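Local coordinates for glutathione S-transferase omega-like 2 (Saccharomyces cerevisiae, PDB 5LKB), which acts as a one-cysteine glutathione transferase of the Xi class, reducing glutathionyl-hydroquinones, beta-hydroxyethyl disulfide, dehydroascorbate and dimethylarsinic acid at the expense of glutathione, at residues Q303-C307 and R352-L356; K343-T347 and T359-P363. All blocks are in the same frame, centred on the assembly; numbering follows the deposited sequence.

Interaction 1 of 2, residues Q303-C307 and R352-L356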
# COMPACT_ATOMS: atom_id res chain seq x y z
N GLN A 303 2.88 1.44 1.74
CA GLN A 303 1.80 2.25 1.20
C GLN A 303 2.22 3.66 0.86
O GLN A 303 1.83 4.22 -0.18
CB GLN A 303 0.62 2.28 2.16
CG GLN A 303 -0.66 2.89 1.68
CD GLN A 303 -0.69 4.38 1.61
OE1 GLN A 303 -0.09 5.08 2.43
NE2 GLN A 303 -1.39 4.91 0.62
N HIS A 304 2.93 4.29 1.77
CA HIS A 304 3.12 5.71 1.76
C HIS A 304 4.27 6.09 0.85
O HIS A 304 4.19 7.11 0.12
CB HIS A 304 3.42 6.20 3.17
CG HIS A 304 3.62 7.67 3.29
ND1 HIS A 304 2.58 8.60 3.20
CD2 HIS A 304 4.75 8.37 3.55
CE1 HIS A 304 3.10 9.81 3.35
NE2 HIS A 304 4.41 9.70 3.54
N PHE A 305 5.37 5.35 0.90
CA PHE A 305 6.50 5.57 -0.00
C PHE A 305 6.46 4.64 -1.22
O PHE A 305 7.38 4.64 -2.04
CB PHE A 305 7.85 5.42 0.73
CG PHE A 305 8.25 6.61 1.60
CD1 PHE A 305 7.54 7.84 1.60
CD2 PHE A 305 9.40 6.55 2.39
CE1 PHE A 305 7.95 8.97 2.36
CE2 PHE A 305 9.83 7.66 3.10
CZ PHE A 305 9.08 8.87 3.12
N LYS A 306 5.39 3.88 -1.41
CA LYS A 306 5.19 3.07 -2.60
C LYS A 306 6.27 2.03 -2.78
O LYS A 306 6.53 1.55 -3.90
CB LYS A 306 4.95 3.91 -3.87
CG LYS A 306 3.90 4.99 -3.72
CD LYS A 306 3.80 5.82 -5.01
CE LYS A 306 2.66 6.85 -4.88
NZ LYS A 306 2.63 7.86 -3.71
N CYS A 307 6.82 1.53 -1.65
CA CYS A 307 7.84 0.52 -1.68
C CYS A 307 7.15 -0.82 -1.53
O CYS A 307 7.16 -1.47 -0.50
CB CYS A 307 8.75 0.76 -0.50
SG CYS A 307 9.92 2.17 -0.74
N ARG A 352 2.36 16.27 -0.35
CA ARG A 352 2.51 15.96 -1.76
C ARG A 352 2.44 14.47 -2.06
O ARG A 352 2.40 14.07 -3.23
CB ARG A 352 3.80 16.54 -2.32
CG ARG A 352 3.85 18.07 -2.21
CD ARG A 352 4.80 18.66 -3.27
NE ARG A 352 6.17 18.34 -2.94
CZ ARG A 352 6.86 18.94 -1.96
NH1 ARG A 352 6.28 19.90 -1.24
NH2 ARG A 352 8.12 18.60 -1.70
N ILE A 353 2.33 13.66 -1.02
CA ILE A 353 2.07 12.23 -1.13
C ILE A 353 0.64 11.90 -0.74
O ILE A 353 -0.05 11.14 -1.43
CB ILE A 353 3.08 11.44 -0.27
CG1 ILE A 353 4.50 11.56 -0.81
CG2 ILE A 353 2.68 9.95 -0.22
CD1 ILE A 353 5.53 11.07 0.18
N ASN A 354 0.18 12.43 0.37
CA ASN A 354 -1.11 12.08 0.96
C ASN A 354 -1.81 13.41 1.16
O ASN A 354 -1.72 14.00 2.24
CB ASN A 354 -0.92 11.30 2.26
CG ASN A 354 -2.20 10.76 2.87
OD1 ASN A 354 -3.26 11.42 2.85
ND2 ASN A 354 -2.13 9.54 3.41
N PRO A 355 -2.52 13.92 0.14
CA PRO A 355 -2.98 15.32 0.21
C PRO A 355 -4.02 15.57 1.26
O PRO A 355 -4.05 16.68 1.83
CB PRO A 355 -3.53 15.63 -1.18
CG PRO A 355 -3.11 14.55 -2.06
CD PRO A 355 -2.72 13.32 -1.18
N LEU A 356 -4.85 14.60 1.58
CA LEU A 356 -5.88 14.79 2.58
C LEU A 356 -5.46 14.37 3.98
O LEU A 356 -6.22 14.51 4.93
CB LEU A 356 -7.13 14.02 2.17
CG LEU A 356 -7.63 14.32 0.77
CD1 LEU A 356 -9.00 13.70 0.59
CD2 LEU A 356 -7.64 15.83 0.50
O HOH W 1 0.01 7.79 2.68
O HOH W 2 0.31 9.36 -3.50

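Interaction 2 of 2, residues K343-T347 and T359-P363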
# COMPACT_ATOMS: atom_id res chain seq x y z
N LYS A 343 3.26 6.20 12.08
CA LYS A 343 2.24 6.30 11.03
C LYS A 343 1.71 7.70 10.87
O LYS A 343 1.48 8.16 9.71
CB LYS A 343 1.09 5.31 11.31
CG LYS A 343 1.53 3.85 11.12
CD LYS A 343 0.48 2.85 11.61
CE LYS A 343 -0.80 2.85 10.81
NZ LYS A 343 -0.60 2.10 9.61
N LEU A 344 1.44 8.37 11.98
CA LEU A 344 0.92 9.73 11.91
C LEU A 344 1.93 10.68 11.27
O LEU A 344 1.58 11.48 10.41
CB LEU A 344 0.51 10.23 13.30
CG LEU A 344 -0.74 9.58 13.92
CD1 LEU A 344 -0.78 9.96 15.39
CD2 LEU A 344 -1.97 10.11 13.15
N HIS A 345 3.20 10.61 11.68
CA HIS A 345 4.17 11.55 11.11
C HIS A 345 4.13 11.55 9.59
O HIS A 345 3.99 12.59 8.94
CB HIS A 345 5.59 11.24 11.57
CG HIS A 345 6.60 11.96 10.75
ND1 HIS A 345 6.69 13.33 10.79
CD2 HIS A 345 7.47 11.54 9.80
CE1 HIS A 345 7.55 13.73 9.87
NE2 HIS A 345 8.05 12.67 9.26
N TYR A 346 4.35 10.37 9.00
CA TYR A 346 4.55 10.32 7.58
C TYR A 346 3.27 10.70 6.85
O TYR A 346 3.30 11.51 5.93
CB TYR A 346 5.01 8.93 7.17
CG TYR A 346 6.50 8.60 7.47
CD1 TYR A 346 6.89 8.06 8.69
CD2 TYR A 346 7.47 8.77 6.49
CE1 TYR A 346 8.18 7.73 8.91
CE2 TYR A 346 8.79 8.47 6.72
CZ TYR A 346 9.14 7.96 7.94
OH TYR A 346 10.42 7.56 8.23
N THR A 347 2.15 10.10 7.25
CA THR A 347 0.92 10.28 6.49
C THR A 347 0.31 11.67 6.67
O THR A 347 -0.39 12.16 5.78
CB THR A 347 -0.10 9.22 6.85
OG1 THR A 347 -0.46 9.35 8.22
CG2 THR A 347 0.40 7.82 6.50
N THR A 359 -4.65 8.70 7.46
CA THR A 359 -3.70 7.68 7.84
C THR A 359 -4.33 6.30 7.59
O THR A 359 -5.37 5.98 8.20
CB THR A 359 -3.33 7.82 9.32
OG1 THR A 359 -2.90 9.19 9.55
CG2 THR A 359 -2.27 6.82 9.75
N PRO A 360 -3.74 5.45 6.75
CA PRO A 360 -4.26 4.10 6.59
C PRO A 360 -4.25 3.34 7.88
O PRO A 360 -3.30 3.42 8.67
CB PRO A 360 -3.31 3.48 5.56
CG PRO A 360 -2.84 4.62 4.76
CD PRO A 360 -2.58 5.65 5.87
N LEU A 361 -5.29 2.52 8.10
CA LEU A 361 -5.39 1.74 9.33
C LEU A 361 -4.54 0.49 9.25
O LEU A 361 -4.15 -0.05 10.30
CB LEU A 361 -6.83 1.34 9.63
CG LEU A 361 -7.70 2.40 10.25
CD1 LEU A 361 -9.06 1.83 10.47
CD2 LEU A 361 -7.08 2.92 11.59
N GLY A 362 -4.24 0.01 8.07
CA GLY A 362 -3.44 -1.16 7.92
C GLY A 362 -2.00 -0.82 7.62
O GLY A 362 -1.66 0.36 7.45
N PRO A 363 -1.15 -1.83 7.49
CA PRO A 363 -1.47 -3.24 7.75
C PRO A 363 -1.75 -3.52 9.21
O PRO A 363 -1.24 -2.81 10.11
CB PRO A 363 -0.21 -3.99 7.37
CG PRO A 363 0.92 -2.95 7.59
CD PRO A 363 0.29 -1.64 7.17
O HOH W 3 0.33 -0.51 10.34

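Interaction 1 of 2, residues Q303-C307 and R352-L356
Ile353 lays its CG2 methyl over one face of the His304 imidazole. CG2 sits 3.9 Å from the ring centroid and 28° off the ring normal, a CH-pi contact. The same methyl also packs against the backbone carbonyl O of His304. The other branch of Ile353 reaches further along. Its CD1 touches the edge of the Phe305 ring, 3.9 Å from CE1. With chi1 at -67°, CG1 lies beside the backbone N and CG2 beside the carbonyl carbon. This sets CG2 over the imidazole, while CD1 spans from His304 NE2 to the Phe305 edge.

No direct hydrogen bond joins 303-307 to 352-356. Two waters do so instead. The first lies in the plane of the imidazole at its edge, 2.7 Å from His304 ND1. It donates to Gln303 OE1 and accepts from Asn354 ND2 at 2.9 Å. The second accepts a hydrogen bond from Lys306 NZ at 2.8 Å and donates one to Ile353 O at 2.8 Å. The Lys306 chain is extended until its last torsion, where it bends (chi4 55°) and brings NZ alongside Ile353.

Further out, His304 NE2 is hydrogen-bonded to His350 ND1, which helps fix the rotation of the imidazole, and Asn354 ND2 also bonds to Ile358 O. Phe305 belongs to an aromatic cluster with Tyr224, Phe228, Tyr301 and Tyr346. Lys306 and Asn354 border the second subunit.

The contact thus joins the C-terminal part of helix 285-304 to the loop after helix 339-349, in the all-helical C-terminal domain of the GST fold. One branched aliphatic side chain supplies the apolar core. Between the two segments, the polar links run through water, and the first water gives the imidazole edge a partner within a buried contact.

Interaction 2 of 2, residues K343-T347 and T359-P363
Thr359 OG1 donates to Thr347 OG1 at 2.8 Å, and this pair of hydroxyls forms the tight part of the contact. Thr347 OG1 donates in turn to Lys343 O, one helical turn back, at 2.7 Å. Its chi1 of 63° puts OG1 between the backbone N and the carbonyl carbon of Thr347, within reach of Lys343 O. Lys343 O also accepts from Thr347 N, and the two donors come from opposite faces of its plane. Apolar atoms close in around the hydroxyls. Thr347 CG2 meets Pro360 CD tip to tip at 3.7 Å, and Leu344 CD2 lies against Thr359 OG1. Arg348 NE bonds to Thr359 OG1 as well.

The looser, watered side lies at the end of Lys343. Its chain bends at chi3 and chi4 and carries NZ to two loop carbonyls. Lys343 NZ donates to Pro360 O at 3.1 Å and only weakly to Gly362 O. A water accepts from NZ and donates to Pro363 O. Leu361 and Gly362 border the second subunit.

A buried ammonium among carbonyls is probably stabilised in its charged form, tying the C-terminal loop to helix 339-349.

How the interactions relate
Both contacts are buried, and both reach the dimer interface. They secure successive parts of the same tail after helix 339-349: interaction 1 sets the loop 352-356 against 303-307, and interaction 2 folds the later residues 359-363 back onto helix 339-349. Their segments alternate along the chain, and the two contacts touch. Asn354 CB packs on Thr347 O at 3.7 Å, and Gln303 meets Pro360. The chemistry differs. Interaction 1 has an apolar centre with polar groups bridged by water, beside an aromatic cluster near the glutathione-binding Arg15. Interaction 2 relies mainly on direct hydrogen bonds, with one lysine serving several carbonyls and one water beside it.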